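Local coordinates for protein predicted HD superfamily hydrolase (uncultured Thermotogales bacterium, PDB 2PQ7) that is a predicted HD-superfamily metal-dependent hydrolase, binding two iron(III) ions in an all-helical domain, with its natural substrate not established, at residues 63-71 against 80-91. Sequence-based numbering, arbitrary orientation. Where two conformers were deposited one is given.
Sequences ALLHDIKRP and HAESGAEYASGL. With FE (Fe (III) ion), chain B; FE (Fe (III) ion), chain C; PO4 (phosphate ion), chain E; PO4 (phosphate ion), chain F.
Arg70 lays its side chain over one face of the His80 imidazole: its CG sits 3.9 Å from the ring centroid in a CH-pi contact, and NE lies over the same face, displaced toward the rim near His80 CE1. The guanidinium, tilted 31° from the ring, turns its edge to two phosphates, probably from the crystallisation liquor; NE donates to O3 of one of them, while the bond from NH2 to the other is weak. His80 has CG between its backbone N and carbonyl carbon (chi1 75°), which swings NE2 to within 2.2 Å of an iron; its ND1 is hydrogen-bonded to Glu73, fixing the ring's rotation. Asp67 bridges the metals, OD1 at 2.0 Å from the iron that His80 binds and OD2 on the iron held by His66 NE2. The His66 ring is itself steered by ND1 donating to Ala63 O (2.7 Å, 164°). His66 and Asp67 are the HD pair of the HD-domain motif, which His37 and Asp132 complete on the His66 iron; His112 joins Asp67 and His80 on the other.

Behind the metals, one water links the backbones, donating to His66 O and His80 O and accepting from Lys69 N. The Lys69 chain, bent at chi2, runs past Ser83, CD lying 3.3 Å from OG, and a second water joins NZ to that hydroxyl. Farther along, Ile68 CG2 meets Tyr87 CD2 at 3.8 Å and Leu65 CD1 packs on Ala88 CB.

The turns between helices 56-65 and 70-76 thus rest on helix 80-91, with helix 99-111 touching Leu65 and Ala88, and helix 14-25 reaching Ile68 and Tyr87.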
# COMPACT_ATOMS: atom_id res chain seq x y z
N ALA A 63 18.50 -4.77 -19.10
CA ALA A 63 17.69 -4.11 -18.10
C ALA A 63 18.32 -2.83 -17.57
O ALA A 63 17.65 -1.83 -17.40
CB ALA A 63 17.43 -5.05 -16.94
N LEU A 64 19.61 -2.89 -17.27
CA LEU A 64 20.30 -1.68 -16.77
C LEU A 64 20.29 -0.54 -17.77
O LEU A 64 20.13 0.63 -17.41
CB LEU A 64 21.73 -2.01 -16.33
CG LEU A 64 21.89 -2.45 -14.90
CD1 LEU A 64 23.37 -2.71 -14.71
CD2 LEU A 64 21.39 -1.29 -13.98
N LEU A 65 20.46 -0.88 -19.04
CA LEU A 65 20.53 0.14 -20.08
C LEU A 65 19.21 0.52 -20.75
O LEU A 65 19.15 1.54 -21.43
CB LEU A 65 21.49 -0.30 -21.18
CG LEU A 65 22.94 -0.35 -20.73
CD1 LEU A 65 23.79 -0.97 -21.85
CD2 LEU A 65 23.47 0.98 -20.30
N HIS A 66 18.15 -0.22 -20.46
CA HIS A 66 16.96 -0.08 -21.34
C HIS A 66 16.32 1.31 -21.31
O HIS A 66 15.85 1.76 -22.32
CB HIS A 66 15.92 -1.16 -21.08
CG HIS A 66 15.00 -0.88 -19.94
ND1 HIS A 66 15.39 -0.94 -18.63
CD2 HIS A 66 13.68 -0.56 -19.93
CE1 HIS A 66 14.35 -0.63 -17.85
NE2 HIS A 66 13.30 -0.39 -18.63
N ASP A 67 16.33 1.97 -20.16
CA ASP A 67 15.78 3.31 -20.02
C ASP A 67 16.86 4.39 -19.80
O ASP A 67 16.52 5.49 -19.31
CB ASP A 67 14.79 3.32 -18.87
CG ASP A 67 13.44 2.71 -19.25
OD1 ASP A 67 13.03 2.60 -20.44
OD2 ASP A 67 12.69 2.35 -18.30
N ILE A 68 18.12 4.11 -20.20
CA ILE A 68 19.19 5.05 -19.93
C ILE A 68 19.00 6.36 -20.69
O ILE A 68 19.46 7.40 -20.23
CB ILE A 68 20.57 4.44 -20.14
CG1 ILE A 68 21.64 5.22 -19.32
CG2 ILE A 68 20.96 4.34 -21.63
CD1 ILE A 68 23.03 4.72 -19.47
N LYS A 69 18.20 6.34 -21.77
CA LYS A 69 17.93 7.53 -22.52
C LYS A 69 16.56 8.12 -22.19
O LYS A 69 16.07 9.03 -22.90
CB LYS A 69 18.15 7.31 -24.01
CG LYS A 69 19.58 7.15 -24.41
CD LYS A 69 20.29 8.50 -24.44
CE LYS A 69 21.74 8.27 -24.79
NZ LYS A 69 22.44 9.56 -24.98
N ARG A 70 15.96 7.67 -21.11
CA ARG A 70 14.69 8.28 -20.67
C ARG A 70 14.85 9.76 -20.31
O ARG A 70 14.04 10.59 -20.71
CB ARG A 70 14.04 7.53 -19.50
CG ARG A 70 12.97 6.60 -19.87
CD ARG A 70 11.72 7.35 -20.18
NE ARG A 70 10.62 6.45 -20.49
CZ ARG A 70 9.43 6.84 -20.91
NH1 ARG A 70 9.18 8.13 -21.08
NH2 ARG A 70 8.49 5.94 -21.17
N PRO A 71 15.87 10.08 -19.53
CA PRO A 71 16.05 11.49 -19.24
C PRO A 71 16.26 12.31 -20.52
O PRO A 71 15.69 13.39 -20.66
CB PRO A 71 17.32 11.48 -18.36
CG PRO A 71 17.27 10.16 -17.68
CD PRO A 71 16.77 9.22 -18.74
N HIS A 80 13.36 7.03 -26.47
CA HIS A 80 14.40 6.45 -25.62
C HIS A 80 14.78 5.01 -26.01
O HIS A 80 15.93 4.56 -25.77
CB HIS A 80 14.05 6.53 -24.15
CG HIS A 80 13.01 5.56 -23.67
ND1 HIS A 80 11.65 5.75 -23.87
CD2 HIS A 80 13.13 4.41 -22.97
CE1 HIS A 80 10.99 4.74 -23.33
NE2 HIS A 80 11.87 3.92 -22.75
N ALA A 81 13.86 4.26 -26.60
CA ALA A 81 14.17 2.89 -27.02
C ALA A 81 15.19 2.92 -28.17
O ALA A 81 16.18 2.16 -28.19
CB ALA A 81 12.88 2.17 -27.41
N GLU A 82 14.98 3.81 -29.15
CA GLU A 82 15.91 3.95 -30.29
C GLU A 82 17.29 4.50 -29.86
O GLU A 82 18.37 4.03 -30.31
CB GLU A 82 15.36 4.91 -31.38
CG GLU A 82 14.11 4.42 -32.09
N SER A 83 17.10 5.55 -29.00
CA SER A 83 18.30 6.20 -28.50
C SER A 83 19.14 5.31 -27.59
O SER A 83 20.38 5.36 -27.64
CB SER A 83 17.92 7.48 -27.75
OG SER A 83 19.07 8.27 -27.55
N GLY A 84 18.45 4.55 -26.74
CA GLY A 84 19.08 3.58 -25.83
C GLY A 84 19.74 2.45 -26.58
O GLY A 84 20.82 2.02 -26.23
N ALA A 85 19.13 1.96 -27.63
CA ALA A 85 19.74 0.91 -28.45
C ALA A 85 20.98 1.38 -29.13
O ALA A 85 21.98 0.68 -29.15
CB ALA A 85 18.70 0.45 -29.47
N GLU A 86 20.97 2.60 -29.69
CA GLU A 86 22.16 3.16 -30.32
C GLU A 86 23.30 3.35 -29.28
O GLU A 86 24.45 3.08 -29.55
CB GLU A 86 21.78 4.48 -31.01
CG GLU A 86 22.95 5.22 -31.62
CD GLU A 86 22.56 6.57 -32.25
OE1 GLU A 86 21.55 6.61 -33.00
OE2 GLU A 86 23.33 7.54 -32.06
N TYR A 87 22.92 3.81 -28.12
CA TYR A 87 23.88 4.03 -27.04
C TYR A 87 24.52 2.70 -26.66
O TYR A 87 25.75 2.61 -26.52
CB TYR A 87 23.22 4.69 -25.82
CG TYR A 87 24.22 4.87 -24.72
CD1 TYR A 87 25.14 5.88 -24.78
CD2 TYR A 87 24.24 4.04 -23.62
CE1 TYR A 87 26.11 6.03 -23.79
CE2 TYR A 87 25.23 4.15 -22.62
CZ TYR A 87 26.13 5.16 -22.71
OH TYR A 87 27.09 5.27 -21.71
N ALA A 88 23.73 1.67 -26.44
CA ALA A 88 24.30 0.35 -26.10
C ALA A 88 25.24 -0.17 -27.15
O ALA A 88 26.27 -0.75 -26.87
CB ALA A 88 23.17 -0.62 -25.84
N SER A 89 24.91 0.05 -28.42
CA SER A 89 25.80 -0.36 -29.52
C SER A 89 27.13 0.37 -29.56
O SER A 89 28.08 -0.11 -30.17
CB SER A 89 25.11 -0.15 -30.87
OG SER A 89 24.02 -1.02 -30.98
N GLY A 90 27.17 1.56 -29.02
CA GLY A 90 28.40 2.28 -28.92
C GLY A 90 29.21 1.94 -27.68
O GLY A 90 30.39 1.74 -27.75
N LEU A 91 28.52 1.83 -26.55
CA LEU A 91 29.19 1.61 -25.26
C LEU A 91 29.77 0.20 -25.14
O LEU A 91 30.92 0.02 -24.78
CB LEU A 91 28.22 1.83 -24.11
CG LEU A 91 28.75 1.41 -22.71
CD1 LEU A 91 29.80 2.43 -22.31
CD2 LEU A 91 27.64 1.38 -21.72
FE FE B . 11.29 2.28 -21.37
FE FE C . 11.40 0.69 -18.18
P PO4 E . 9.60 3.43 -18.76
O1 PO4 E . 8.15 3.79 -18.99
O2 PO4 E . 10.17 4.47 -17.77
O3 PO4 E . 10.32 3.57 -20.10
O4 PO4 E . 9.66 2.09 -18.04
P PO4 F . 8.03 2.12 -21.98
O1 PO4 F . 7.41 3.51 -21.99
O2 PO4 F . 7.89 1.48 -20.61
O3 PO4 F . 9.49 2.17 -22.39
O4 PO4 F . 7.27 1.30 -22.99
O HOH W 1 16.82 4.19 -23.14
O HOH W 2 21.09 10.15 -27.62
O HOH W 3 10.83 0.75 -20.18